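Local coordinates for protein alpha-galactosidase (Thermus thermophilus, PDB 6LCJ) that probably hydrolyses terminal alpha-galactosidic bonds, acting as a thermostable, hexameric glycoside hydrolase of family GH36, at residues L106-L111 against G124-K129; S386-L391 against E422-F427; V397-D402 against H426-K431. All blocks are in the same frame, centred on the assembly; numbering follows the deposited sequence.

Contact 1: L106-L111 against G124-K129; sequences LGALDL and GRYAGK
Tyr126 reaches across to Asp110, Leu111 and Ala108 and carries most of this contact. Its polar end comes first. The backbone N of Asp110 donates to Tyr126 OH over 3.1 Å, and the N-H...O angle of 138° shows a bent bond. The same hydroxyl bonds to Ala132 O, so two backbone groups grip it. Asp110 OD2 bonds to Ala132 N, which ties the aspartate to the same neighbour. Asp110 CB lies 3.4 Å from Tyr126 OH, and the carboxylate and ring planes are 46° apart. The ring is also met at its edge. Leu111 O lies near the ring plane, 3.2 Å from Tyr126 CE1. CG of Tyr126 is opposite its carbonyl carbon (chi1 -86°), which swings the ring across to the 106-111 segment. Replacing Tyr126 with phenylalanine would probably leave Asp110 N and Ala132 O without their shared hydroxyl partner.

The apolar contacts are few. Ala108 CB packs against Tyr126 CZ at 4.0 Å, coming in obliquely to the ring. Deeper between the sheets, Leu106 CD2 rests on the backbone of Gly124, 3.6 Å from its N. One water joins the outer loops. It accepts from Gly128 N at 3.1 Å and lies 2.9 Å from Leu111 O.

Strand 102-108 belongs to a seven-stranded antiparallel sheet and strand 122-126 to a six-stranded one. The contact therefore joins the two layers of the N-terminal beta-sandwich, as in other GH36 enzymes. Trp133 of strand 132-137 touches Leu106, Ala108 and the Tyr126 ring. Ala113 of strand 113-117 also packs on Ala108 and Tyr126, and Tyr147 of helix 140-149 bonds to Ala108 O.

Contact 2: S386-L391 against E422-F427; sequences STLHRL and EALAHF
Leu424 and Phe427 face Thr387, Leu388 and Leu391 where two helices of the TIM-barrel domain pack together. Helix 380-388 precedes barrel strand 398-400, and helix 415-428 follows it, so the two helices flank that strand in sequence. Leu391 follows helix 380-388 in 3-10 conformation.

Leu424 has the most surface buried here, and its two methyl branches divide the work. Leu424 CD1 meets Thr387 CG2 at 3.7 Å, the two side chains running antiparallel alongside one another. Leu424 CD2 meets Leu388 CD2 at 4.1 Å, the two leucines lying nearly perpendicular. The same CD2 is 4.4 Å from Leu391 CD1. Leu391 CD1 serves both Leu424 and Phe427: it also touches Phe427 CE2 at 4.0 Å. It approaches the Phe427 ring obliquely. Thr387 places its methyl by rotation: CG2 lies opposite the backbone N, and OG1 (chi1 -64°) is turned beside that N, where it bonds to Ala383 O of its own helix.

The C-terminal beta-strands cover this packing. Phe466 of strand 465-468 touches Leu388 and Leu391 and meets the Phe427 ring edge-to-face. Arg460 of strand 458-462 bonds to Leu388 O.

Every side-chain contact between the segments is made by carbon atoms. The one polar side-chain atom among the touching residues, Thr387 OG1, is satisfied within its own helix. Cohesion here therefore rests on shape and on the burial of methyl groups and one ring.

Contact 3: V397-D402 against H426-K431; sequences VHVDPD and HFTGFK
Phe430, Thr428 and Val399 have the most surface buried in this contact, which helps close the eight-stranded parallel TIM barrel between strands 398-400 and 431-433. Asp400 lies over one face of the Phe430 ring. Its CB makes a CH-pi contact 3.8 Å from the ring centroid, only 4° off the normal. The carboxylate stacks beside it, tilted 14° from the ring plane, with Asp400 CG offset toward the rim. His398 CB comes to the ring edge. Tyr335 and Leu337 of strand 335-338 also touch the ring.

Thr428 ends its helix with an ST turn. Its OG1, held between the backbone N and the carbonyl carbon (chi1 60°), accepts from Phe430 N over 3.2 Å and also bonds to Leu424 O. Its CG2 packs 3.9 Å from Val399 CG1, and the valine and threonine lie roughly perpendicular. Val399 O lies 3.3 Å from Thr428 CB. Asp400 OD1 accepts from Asp402 N, two residues on, and so forms an Asx turn.

Two waters bridge the backbones. One accepts from Val399 N and donates to Thr428 O. The other donates to Asp402 O and Phe430 O, at 2.8 Å from each.

Contacts 2 and 3 form one continuous patch of the barrel domain, their centres about 7 Å apart. They share His426 and Phe427 on helix 415-428. Leu391 CD2 touches Thr428 CG2 at 3.6 Å, and Thr387 CG2 reaches Pro401 CB at 3.9 Å. Helix 380-388 thus touches the 397-402 segment through Pro401. Contact 1 stands apart in the N-terminal beta-sandwich. Its centre is about 26 Å from that of contact 2 and 27 Å from that of contact 3, with nearest atoms about 12 and 14 Å away. The chain is in apo form. The active site of TIM-barrel glycosidases lies at the C-terminal ends of the barrel strands, and Asp400 to Asp402 lie at that end of strand 398-400.

Contact 1: L106-L111 against G124-K129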
ATOM      1  N   LEU E 106     -29.556   0.290 -29.181  1.00 29.72           N
ATOM      2  CA  LEU E 106     -30.098   1.359 -28.353  1.00 28.63           C
ATOM      3  C   LEU E 106     -29.291   2.616 -28.645  1.00 27.98           C
ATOM      4  O   LEU E 106     -28.098   2.671 -28.331  1.00 27.93           O
ATOM      5  CB  LEU E 106     -30.022   0.993 -26.871  1.00 29.49           C
ATOM      6  CG  LEU E 106     -30.465   2.100 -25.917  1.00 31.36           C
ATOM      7  CD1 LEU E 106     -31.999   2.180 -25.897  1.00 25.81           C
ATOM      8  CD2 LEU E 106     -29.873   1.912 -24.516  1.00 27.93           C
ATOM      9  N   GLY E 107     -29.937   3.629 -29.225  1.00 27.74           N
ATOM     10  CA  GLY E 107     -29.245   4.847 -29.604  1.00 27.45           C
ATOM     11  C   GLY E 107     -29.924   6.139 -29.190  1.00 28.60           C
ATOM     12  O   GLY E 107     -31.128   6.311 -29.383  1.00 31.97           O
ATOM     13  N   ALA E 108     -29.158   7.069 -28.631  1.00 26.22           N
ATOM     14  CA  ALA E 108     -29.716   8.349 -28.222  1.00 28.29           C
ATOM     15  C   ALA E 108     -30.139   9.193 -29.422  1.00 33.88           C
ATOM     16  O   ALA E 108     -29.458   9.240 -30.451  1.00 32.95           O
ATOM     17  CB  ALA E 108     -28.699   9.121 -27.397  1.00 29.70           C
ATOM     18  N   LEU E 109     -31.267   9.875 -29.278  1.00 32.22           N
ATOM     19  CA  LEU E 109     -31.734  10.836 -30.264  1.00 30.66           C
ATOM     20  C   LEU E 109     -31.442  12.278 -29.862  1.00 32.98           C
ATOM     21  O   LEU E 109     -31.735  13.185 -30.640  1.00 34.20           O
ATOM     22  CB  LEU E 109     -33.237  10.650 -30.508  1.00 28.60           C
ATOM     23  CG  LEU E 109     -33.574   9.296 -31.139  1.00 33.53           C
ATOM     24  CD1 LEU E 109     -35.056   9.167 -31.427  1.00 36.69           C
ATOM     25  CD2 LEU E 109     -32.767   9.082 -32.410  1.00 34.72           C
ATOM     26  N   ASP E 110     -30.872  12.506 -28.671  1.00 30.67           N
ATOM     27  CA  ASP E 110     -30.459  13.814 -28.179  1.00 31.93           C
ATOM     28  C   ASP E 110     -28.995  13.769 -27.734  1.00 31.97           C
ATOM     29  O   ASP E 110     -28.350  12.715 -27.721  1.00 32.07           O
ATOM     30  CB  ASP E 110     -31.340  14.278 -27.005  1.00 35.67           C
ATOM     31  CG  ASP E 110     -32.800  14.440 -27.392  1.00 47.64           C
ATOM     32  OD1 ASP E 110     -33.108  15.284 -28.270  1.00 55.97           O
ATOM     33  OD2 ASP E 110     -33.650  13.732 -26.805  1.00 50.47           O
ATOM     34  N   LEU E 111     -28.501  14.926 -27.303  1.00 28.50           N
ATOM     35  CA  LEU E 111     -27.119  15.116 -26.879  1.00 32.55           C
ATOM     36  C   LEU E 111     -26.841  14.525 -25.501  1.00 33.14           C
ATOM     37  O   LEU E 111     -27.713  14.482 -24.630  1.00 36.08           O
ATOM     38  CB  LEU E 111     -26.785  16.608 -26.807  1.00 29.91           C
ATOM     39  CG  LEU E 111     -26.857  17.449 -28.067  1.00 34.50           C
ATOM     40  CD1 LEU E 111     -27.026  18.921 -27.702  1.00 32.15           C
ATOM     41  CD2 LEU E 111     -25.602  17.232 -28.899  1.00 35.21           C
ATOM     42  N   GLY E 124     -28.814   2.800 -21.206  1.00 32.44           N
ATOM     43  CA  GLY E 124     -28.585   4.138 -21.715  1.00 30.61           C
ATOM     44  C   GLY E 124     -28.798   5.168 -20.624  1.00 34.26           C
ATOM     45  O   GLY E 124     -29.782   5.111 -19.886  1.00 34.81           O
ATOM     46  N   ARG E 125     -27.862   6.110 -20.529  1.00 32.91           N
ATOM     47  CA  ARG E 125     -27.884   7.111 -19.473  1.00 33.04           C
ATOM     48  C   ARG E 125     -27.512   8.469 -20.049  1.00 32.76           C
ATOM     49  O   ARG E 125     -26.391   8.657 -20.526  1.00 31.72           O
ATOM     50  CB  ARG E 125     -26.933   6.733 -18.336  1.00 33.53           C
ATOM     51  CG  ARG E 125     -26.984   7.701 -17.157  1.00 36.40           C
ATOM     52  CD  ARG E 125     -26.114   7.247 -16.015  1.00 31.78           C
ATOM     53  NE  ARG E 125     -26.597   5.993 -15.459  1.00 37.59           N
ATOM     54  CZ  ARG E 125     -25.855   5.176 -14.726  1.00 40.91           C
ATOM     55  NH1 ARG E 125     -24.589   5.488 -14.470  1.00 35.98           N
ATOM     56  NH2 ARG E 125     -26.378   4.051 -14.258  1.00 40.76           N
ATOM     57  N   TYR E 126     -28.449   9.411 -19.995  1.00 32.91           N
ATOM     58  CA  TYR E 126     -28.163  10.792 -20.352  1.00 33.87           C
ATOM     59  C   TYR E 126     -27.407  11.464 -19.213  1.00 34.41           C
ATOM     60  O   TYR E 126     -27.730  11.273 -18.042  1.00 39.50           O
ATOM     61  CB  TYR E 126     -29.459  11.547 -20.654  1.00 37.22           C
ATOM     62  CG  TYR E 126     -29.938  11.421 -22.095  1.00 34.69           C
ATOM     63  CD1 TYR E 126     -29.362  12.169 -23.118  1.00 31.75           C
ATOM     64  CD2 TYR E 126     -30.971  10.557 -22.427  1.00 32.31           C
ATOM     65  CE1 TYR E 126     -29.799  12.044 -24.443  1.00 28.73           C
ATOM     66  CE2 TYR E 126     -31.412  10.430 -23.736  1.00 32.31           C
ATOM     67  CZ  TYR E 126     -30.825  11.171 -24.736  1.00 31.56           C
ATOM     68  OH  TYR E 126     -31.283  11.037 -26.020  1.00 31.08           O
ATOM     69  N   ALA E 127     -26.382  12.240 -19.561  1.00 37.63           N
ATOM     70  CA  ALA E 127     -25.565  12.886 -18.536  1.00 44.63           C
ATOM     71  C   ALA E 127     -26.264  14.116 -17.957  1.00 51.86           C
ATOM     72  O   ALA E 127     -26.369  14.268 -16.733  1.00 48.97           O
ATOM     73  CB  ALA E 127     -24.200  13.263 -19.113  1.00 37.31           C
ATOM     74  N   GLY E 128     -26.743  15.007 -18.819  1.00 47.12           N
ATOM     75  CA  GLY E 128     -27.528  16.131 -18.356  1.00 52.15           C
ATOM     76  C   GLY E 128     -29.019  15.845 -18.343  1.00 54.68           C
ATOM     77  O   GLY E 128     -29.479  14.899 -17.695  1.00 57.68           O
ATOM     78  N   LYS E 129     -29.791  16.660 -19.052  1.00 58.12           N
ATOM     79  CA  LYS E 129     -31.229  16.444 -19.071  1.00 63.50           C
ATOM     80  C   LYS E 129     -31.565  15.247 -19.951  1.00 61.79           C
ATOM     81  O   LYS E 129     -30.846  14.937 -20.912  1.00 56.23           O
ATOM     82  CB  LYS E 129     -31.957  17.697 -19.563  1.00 61.37           C
ATOM     83  CG  LYS E 129     -31.297  18.397 -20.739  1.00 63.52           C
ATOM     84  CD  LYS E 129     -32.311  19.222 -21.540  1.00 65.49           C
ATOM     85  CE  LYS E 129     -31.932  19.283 -23.020  1.00 69.79           C
ATOM     86  NZ  LYS E 129     -32.981  19.906 -23.886  1.00 70.82           N
TER
HETATM   87  O   HOH W   1     -27.653  14.853 -21.727  1.00 46.26           O

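Contact 2: S386-L391 against E422-F427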
ATOM      1  N   SER E 386     -11.991   1.869 -37.052  1.00 27.32           N
ATOM      2  CA  SER E 386     -13.066   2.721 -36.550  1.00 26.50           C
ATOM      3  C   SER E 386     -13.966   3.212 -37.677  1.00 27.04           C
ATOM      4  O   SER E 386     -15.190   3.281 -37.510  1.00 25.98           O
ATOM      5  CB  SER E 386     -12.485   3.904 -35.771  1.00 22.85           C
ATOM      6  OG  SER E 386     -12.034   3.480 -34.492  1.00 27.85           O
ATOM      7  N   THR E 387     -13.373   3.570 -38.819  1.00 25.94           N
ATOM      8  CA  THR E 387     -14.148   3.996 -39.979  1.00 22.21           C
ATOM      9  C   THR E 387     -15.134   2.918 -40.413  1.00 27.56           C
ATOM     10  O   THR E 387     -16.318   3.196 -40.645  1.00 32.24           O
ATOM     11  CB  THR E 387     -13.199   4.336 -41.122  1.00 24.24           C
ATOM     12  OG1 THR E 387     -12.396   5.453 -40.750  1.00 18.35           O
ATOM     13  CG2 THR E 387     -13.971   4.641 -42.409  1.00 28.94           C
ATOM     14  N   LEU E 388     -14.668   1.673 -40.518  1.00 24.62           N
ATOM     15  CA  LEU E 388     -15.547   0.591 -40.939  1.00 26.22           C
ATOM     16  C   LEU E 388     -16.801   0.484 -40.076  1.00 29.01           C
ATOM     17  O   LEU E 388     -17.844   0.024 -40.560  1.00 36.16           O
ATOM     18  CB  LEU E 388     -14.789  -0.736 -40.921  1.00 28.38           C
ATOM     19  CG  LEU E 388     -13.929  -1.005 -42.151  1.00 29.67           C
ATOM     20  CD1 LEU E 388     -12.876  -2.065 -41.873  1.00 29.20           C
ATOM     21  CD2 LEU E 388     -14.818  -1.390 -43.325  1.00 31.73           C
ATOM     22  N   HIS E 389     -16.741   0.903 -38.812  1.00 26.29           N
ATOM     23  CA  HIS E 389     -17.897   0.785 -37.930  1.00 23.02           C
ATOM     24  C   HIS E 389     -18.686   2.076 -37.825  1.00 26.44           C
ATOM     25  O   HIS E 389     -19.586   2.177 -36.986  1.00 25.19           O
ATOM     26  CB  HIS E 389     -17.476   0.330 -36.537  1.00 25.31           C
ATOM     27  CG  HIS E 389     -16.849  -1.024 -36.515  1.00 28.21           C
ATOM     28  ND1 HIS E 389     -15.523  -1.235 -36.829  1.00 31.03           N
ATOM     29  CD2 HIS E 389     -17.370  -2.239 -36.237  1.00 31.34           C
ATOM     30  CE1 HIS E 389     -15.249  -2.522 -36.732  1.00 34.14           C
ATOM     31  NE2 HIS E 389     -16.352  -3.153 -36.373  1.00 39.12           N
ATOM     32  N   ARG E 390     -18.370   3.067 -38.652  1.00 24.93           N
ATOM     33  CA  ARG E 390     -19.111   4.315 -38.655  1.00 26.82           C
ATOM     34  C   ARG E 390     -19.659   4.665 -40.032  1.00 28.32           C
ATOM     35  O   ARG E 390     -20.088   5.809 -40.243  1.00 25.58           O
ATOM     36  CB  ARG E 390     -18.226   5.441 -38.107  1.00 24.02           C
ATOM     37  CG  ARG E 390     -18.065   5.375 -36.600  1.00 22.22           C
ATOM     38  CD  ARG E 390     -17.068   6.395 -36.092  1.00 23.09           C
ATOM     39  NE  ARG E 390     -17.176   6.592 -34.650  1.00 24.46           N
ATOM     40  CZ  ARG E 390     -16.162   6.974 -33.882  1.00 26.52           C
ATOM     41  NH1 ARG E 390     -14.974   7.201 -34.434  1.00 24.85           N
ATOM     42  NH2 ARG E 390     -16.328   7.140 -32.573  1.00 24.06           N
ATOM     43  N   LEU E 391     -19.670   3.710 -40.972  1.00 28.12           N
ATOM     44  CA  LEU E 391     -20.104   4.025 -42.330  1.00 27.20           C
ATOM     45  C   LEU E 391     -21.601   4.299 -42.408  1.00 27.57           C
ATOM     46  O   LEU E 391     -22.030   5.008 -43.322  1.00 27.53           O
ATOM     47  CB  LEU E 391     -19.709   2.903 -43.283  1.00 29.11           C
ATOM     48  CG  LEU E 391     -18.201   2.740 -43.488  1.00 30.05           C
ATOM     49  CD1 LEU E 391     -17.898   1.509 -44.287  1.00 30.86           C
ATOM     50  CD2 LEU E 391     -17.634   3.969 -44.182  1.00 37.01           C
ATOM     51  N   GLU E 422      -8.030   2.836 -50.185  1.00 28.28           N
ATOM     52  CA  GLU E 422      -8.615   3.366 -51.413  1.00 32.48           C
ATOM     53  C   GLU E 422     -10.069   2.928 -51.582  1.00 34.36           C
ATOM     54  O   GLU E 422     -10.916   3.718 -52.019  1.00 33.91           O
ATOM     55  CB  GLU E 422      -7.780   2.929 -52.609  1.00 30.93           C
ATOM     56  CG  GLU E 422      -8.109   3.670 -53.873  1.00 36.67           C
ATOM     57  CD  GLU E 422      -7.606   2.947 -55.092  1.00 42.53           C
ATOM     58  OE1 GLU E 422      -6.420   3.133 -55.427  1.00 53.80           O
ATOM     59  OE2 GLU E 422      -8.386   2.189 -55.718  1.00 53.48           O
ATOM     60  N   ALA E 423     -10.378   1.674 -51.234  1.00 32.47           N
ATOM     61  CA  ALA E 423     -11.740   1.166 -51.400  1.00 34.79           C
ATOM     62  C   ALA E 423     -12.735   1.918 -50.518  1.00 34.52           C
ATOM     63  O   ALA E 423     -13.871   2.174 -50.935  1.00 31.10           O
ATOM     64  CB  ALA E 423     -11.778  -0.329 -51.096  1.00 33.67           C
ATOM     65  N   LEU E 424     -12.331   2.279 -49.295  1.00 32.74           N
ATOM     66  CA  LEU E 424     -13.227   3.038 -48.424  1.00 32.55           C
ATOM     67  C   LEU E 424     -13.464   4.457 -48.936  1.00 28.79           C
ATOM     68  O   LEU E 424     -14.549   5.007 -48.721  1.00 30.50           O
ATOM     69  CB  LEU E 424     -12.685   3.075 -46.995  1.00 33.24           C
ATOM     70  CG  LEU E 424     -12.831   1.784 -46.181  1.00 33.35           C
ATOM     71  CD1 LEU E 424     -12.693   2.088 -44.710  1.00 32.44           C
ATOM     72  CD2 LEU E 424     -14.142   1.084 -46.464  1.00 31.37           C
ATOM     73  N   ALA E 425     -12.482   5.067 -49.608  1.00 27.25           N
ATOM     74  CA  ALA E 425     -12.736   6.345 -50.273  1.00 29.06           C
ATOM     75  C   ALA E 425     -13.768   6.195 -51.391  1.00 30.64           C
ATOM     76  O   ALA E 425     -14.655   7.040 -51.547  1.00 34.42           O
ATOM     77  CB  ALA E 425     -11.438   6.929 -50.831  1.00 27.83           C
ATOM     78  N   HIS E 426     -13.672   5.127 -52.182  1.00 31.84           N
ATOM     79  CA  HIS E 426     -14.690   4.898 -53.203  1.00 29.65           C
ATOM     80  C   HIS E 426     -16.061   4.706 -52.569  1.00 28.84           C
ATOM     81  O   HIS E 426     -17.048   5.282 -53.028  1.00 31.87           O
ATOM     82  CB  HIS E 426     -14.330   3.687 -54.057  1.00 29.90           C
ATOM     83  CG  HIS E 426     -13.236   3.936 -55.047  1.00 32.44           C
ATOM     84  ND1 HIS E 426     -13.259   4.992 -55.930  1.00 32.70           N
ATOM     85  CD2 HIS E 426     -12.101   3.244 -55.313  1.00 31.19           C
ATOM     86  CE1 HIS E 426     -12.178   4.951 -56.687  1.00 34.80           C
ATOM     87  NE2 HIS E 426     -11.462   3.898 -56.337  1.00 33.50           N
ATOM     88  N   PHE E 427     -16.142   3.925 -51.493  1.00 26.90           N
ATOM     89  CA  PHE E 427     -17.440   3.670 -50.877  1.00 27.28           C
ATOM     90  C   PHE E 427     -18.056   4.949 -50.307  1.00 29.58           C
ATOM     91  O   PHE E 427     -19.240   5.223 -50.506  1.00 34.06           O
ATOM     92  CB  PHE E 427     -17.297   2.606 -49.796  1.00 28.48           C
ATOM     93  CG  PHE E 427     -18.605   2.170 -49.200  1.00 33.88           C
ATOM     94  CD1 PHE E 427     -19.426   1.278 -49.869  1.00 37.41           C
ATOM     95  CD2 PHE E 427     -19.015   2.651 -47.966  1.00 32.66           C
ATOM     96  CE1 PHE E 427     -20.625   0.865 -49.318  1.00 34.96           C
ATOM     97  CE2 PHE E 427     -20.214   2.238 -47.412  1.00 30.60           C
ATOM     98  CZ  PHE E 427     -21.020   1.351 -48.095  1.00 32.41           C
TER

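Contact 3: V397-D402 against H426-K431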
ATOM      1  N   VAL E 397     -23.848  12.745 -43.151  1.00 24.11           N
ATOM      2  CA  VAL E 397     -22.722  13.637 -43.359  1.00 25.16           C
ATOM      3  C   VAL E 397     -21.798  12.952 -44.351  1.00 25.87           C
ATOM      4  O   VAL E 397     -21.862  11.736 -44.525  1.00 30.31           O
ATOM      5  CB  VAL E 397     -22.014  13.932 -42.007  1.00 25.45           C
ATOM      6  CG1 VAL E 397     -21.439  12.661 -41.416  1.00 22.19           C
ATOM      7  CG2 VAL E 397     -20.927  14.992 -42.161  1.00 25.07           C
ATOM      8  N   HIS E 398     -20.956  13.732 -45.020  1.00 22.73           N
ATOM      9  CA  HIS E 398     -19.862  13.157 -45.783  1.00 25.80           C
ATOM     10  C   HIS E 398     -18.876  12.504 -44.826  1.00 30.70           C
ATOM     11  O   HIS E 398     -18.257  13.182 -43.994  1.00 22.99           O
ATOM     12  CB  HIS E 398     -19.169  14.224 -46.619  1.00 26.95           C
ATOM     13  CG  HIS E 398     -20.060  14.829 -47.652  1.00 32.31           C
ATOM     14  ND1 HIS E 398     -19.795  16.044 -48.248  1.00 26.56           N
ATOM     15  CD2 HIS E 398     -21.235  14.394 -48.171  1.00 29.09           C
ATOM     16  CE1 HIS E 398     -20.764  16.321 -49.105  1.00 32.54           C
ATOM     17  NE2 HIS E 398     -21.644  15.336 -49.081  1.00 31.37           N
ATOM     18  N   VAL E 399     -18.728  11.188 -44.947  1.00 28.15           N
ATOM     19  CA  VAL E 399     -17.880  10.420 -44.049  1.00 27.26           C
ATOM     20  C   VAL E 399     -16.463  10.414 -44.606  1.00 28.17           C
ATOM     21  O   VAL E 399     -16.215   9.905 -45.707  1.00 25.63           O
ATOM     22  CB  VAL E 399     -18.422   8.999 -43.875  1.00 25.77           C
ATOM     23  CG1 VAL E 399     -17.384   8.128 -43.191  1.00 25.78           C
ATOM     24  CG2 VAL E 399     -19.719   9.051 -43.089  1.00 25.14           C
ATOM     25  N   ASP E 400     -15.537  11.001 -43.855  1.00 25.15           N
ATOM     26  CA  ASP E 400     -14.155  11.102 -44.292  1.00 24.20           C
ATOM     27  C   ASP E 400     -13.332   9.952 -43.722  1.00 23.48           C
ATOM     28  O   ASP E 400     -13.148   9.892 -42.501  1.00 24.86           O
ATOM     29  CB  ASP E 400     -13.579  12.438 -43.853  1.00 24.11           C
ATOM     30  CG  ASP E 400     -12.158  12.646 -44.332  1.00 34.36           C
ATOM     31  OD1 ASP E 400     -11.659  11.796 -45.123  1.00 33.68           O
ATOM     32  OD2 ASP E 400     -11.546  13.675 -43.931  1.00 35.19           O
ATOM     33  N   PRO E 401     -12.803   9.038 -44.539  1.00 26.03           N
ATOM     34  CA  PRO E 401     -12.006   7.930 -43.995  1.00 26.42           C
ATOM     35  C   PRO E 401     -10.541   8.284 -43.815  1.00 27.02           C
ATOM     36  O   PRO E 401      -9.760   7.414 -43.408  1.00 29.83           O
ATOM     37  CB  PRO E 401     -12.177   6.827 -45.061  1.00 21.04           C
ATOM     38  CG  PRO E 401     -12.233   7.607 -46.351  1.00 27.42           C
ATOM     39  CD  PRO E 401     -12.816   9.013 -46.015  1.00 28.17           C
ATOM     40  N   ASP E 402     -10.194   9.547 -44.095  1.00 25.21           N
ATOM     41  CA  ASP E 402      -8.848  10.119 -44.146  1.00 27.62           C
ATOM     42  C   ASP E 402      -8.188   9.793 -45.486  1.00 26.92           C
ATOM     43  O   ASP E 402      -8.799   9.145 -46.341  1.00 24.75           O
ATOM     44  CB  ASP E 402      -7.989   9.687 -42.956  1.00 25.01           C
ATOM     45  CG  ASP E 402      -7.066  10.786 -42.508  1.00 27.76           C
ATOM     46  OD1 ASP E 402      -6.974  11.781 -43.252  1.00 26.68           O
ATOM     47  OD2 ASP E 402      -6.419  10.661 -41.442  1.00 27.34           O
ATOM     48  N   HIS E 426     -13.672   5.127 -52.182  1.00 31.84           N
ATOM     49  CA  HIS E 426     -14.690   4.898 -53.203  1.00 29.65           C
ATOM     50  C   HIS E 426     -16.061   4.706 -52.569  1.00 28.84           C
ATOM     51  O   HIS E 426     -17.048   5.282 -53.028  1.00 31.87           O
ATOM     52  CB  HIS E 426     -14.330   3.687 -54.057  1.00 29.90           C
ATOM     53  CG  HIS E 426     -13.236   3.936 -55.047  1.00 32.44           C
ATOM     54  ND1 HIS E 426     -13.259   4.992 -55.930  1.00 32.70           N
ATOM     55  CD2 HIS E 426     -12.101   3.244 -55.313  1.00 31.19           C
ATOM     56  CE1 HIS E 426     -12.178   4.951 -56.687  1.00 34.80           C
ATOM     57  NE2 HIS E 426     -11.462   3.898 -56.337  1.00 33.50           N
ATOM     58  N   PHE E 427     -16.142   3.925 -51.493  1.00 26.90           N
ATOM     59  CA  PHE E 427     -17.440   3.670 -50.877  1.00 27.28           C
ATOM     60  C   PHE E 427     -18.056   4.949 -50.307  1.00 29.58           C
ATOM     61  O   PHE E 427     -19.240   5.223 -50.506  1.00 34.06           O
ATOM     62  CB  PHE E 427     -17.297   2.606 -49.796  1.00 28.48           C
ATOM     63  CG  PHE E 427     -18.605   2.170 -49.200  1.00 33.88           C
ATOM     64  CD1 PHE E 427     -19.426   1.278 -49.869  1.00 37.41           C
ATOM     65  CD2 PHE E 427     -19.015   2.651 -47.966  1.00 32.66           C
ATOM     66  CE1 PHE E 427     -20.625   0.865 -49.318  1.00 34.96           C
ATOM     67  CE2 PHE E 427     -20.214   2.238 -47.412  1.00 30.60           C
ATOM     68  CZ  PHE E 427     -21.020   1.351 -48.095  1.00 32.41           C
ATOM     69  N   THR E 428     -17.278   5.738 -49.575  1.00 32.26           N
ATOM     70  CA  THR E 428     -17.816   6.970 -49.014  1.00 28.99           C
ATOM     71  C   THR E 428     -17.933   8.074 -50.053  1.00 29.70           C
ATOM     72  O   THR E 428     -18.708   9.016 -49.847  1.00 29.39           O
ATOM     73  CB  THR E 428     -16.936   7.485 -47.861  1.00 27.03           C
ATOM     74  OG1 THR E 428     -15.616   7.752 -48.349  1.00 27.93           O
ATOM     75  CG2 THR E 428     -16.858   6.482 -46.712  1.00 24.15           C
ATOM     76  N   GLY E 429     -17.165   7.992 -51.143  1.00 25.75           N
ATOM     77  CA  GLY E 429     -17.051   9.083 -52.086  1.00 19.92           C
ATOM     78  C   GLY E 429     -16.189  10.246 -51.646  1.00 27.91           C
ATOM     79  O   GLY E 429     -16.129  11.246 -52.361  1.00 33.03           O
ATOM     80  N   PHE E 430     -15.520  10.158 -50.485  1.00 30.27           N
ATOM     81  CA  PHE E 430     -14.671  11.229 -49.962  1.00 27.57           C
ATOM     82  C   PHE E 430     -13.235  10.932 -50.377  1.00 27.20           C
ATOM     83  O   PHE E 430     -12.568  10.080 -49.785  1.00 32.30           O
ATOM     84  CB  PHE E 430     -14.807  11.336 -48.444  1.00 25.23           C
ATOM     85  CG  PHE E 430     -14.358  12.659 -47.884  1.00 26.56           C
ATOM     86  CD1 PHE E 430     -13.026  13.030 -47.924  1.00 28.51           C
ATOM     87  CD2 PHE E 430     -15.274  13.537 -47.310  1.00 28.09           C
ATOM     88  CE1 PHE E 430     -12.605  14.266 -47.401  1.00 32.24           C
ATOM     89  CE2 PHE E 430     -14.869  14.763 -46.780  1.00 26.93           C
ATOM     90  CZ  PHE E 430     -13.535  15.133 -46.826  1.00 30.47           C
ATOM     91  N   LYS E 431     -12.747  11.652 -51.379  1.00 27.90           N
ATOM     92  CA  LYS E 431     -11.477  11.346 -52.025  1.00 24.10           C
ATOM     93  C   LYS E 431     -10.471  12.438 -51.709  1.00 28.85           C
ATOM     94  O   LYS E 431     -10.708  13.616 -52.004  1.00 29.33           O
ATOM     95  CB  LYS E 431     -11.662  11.196 -53.536  1.00 30.36           C
ATOM     96  CG  LYS E 431     -12.573  10.030 -53.896  1.00 24.49           C
ATOM     97  CD  LYS E 431     -13.103  10.135 -55.284  1.00 28.12           C
ATOM     98  CE  LYS E 431     -13.071   8.785 -55.941  1.00 33.67           C
ATOM     99  NZ  LYS E 431     -13.562   8.838 -57.318  1.00 35.19           N
TER
HETATM  100  O   HOH W   2     -20.021  10.098 -47.240  1.00 26.78           O
HETATM  101  O   HOH W   3      -9.929   9.734 -48.876  1.00 28.83           O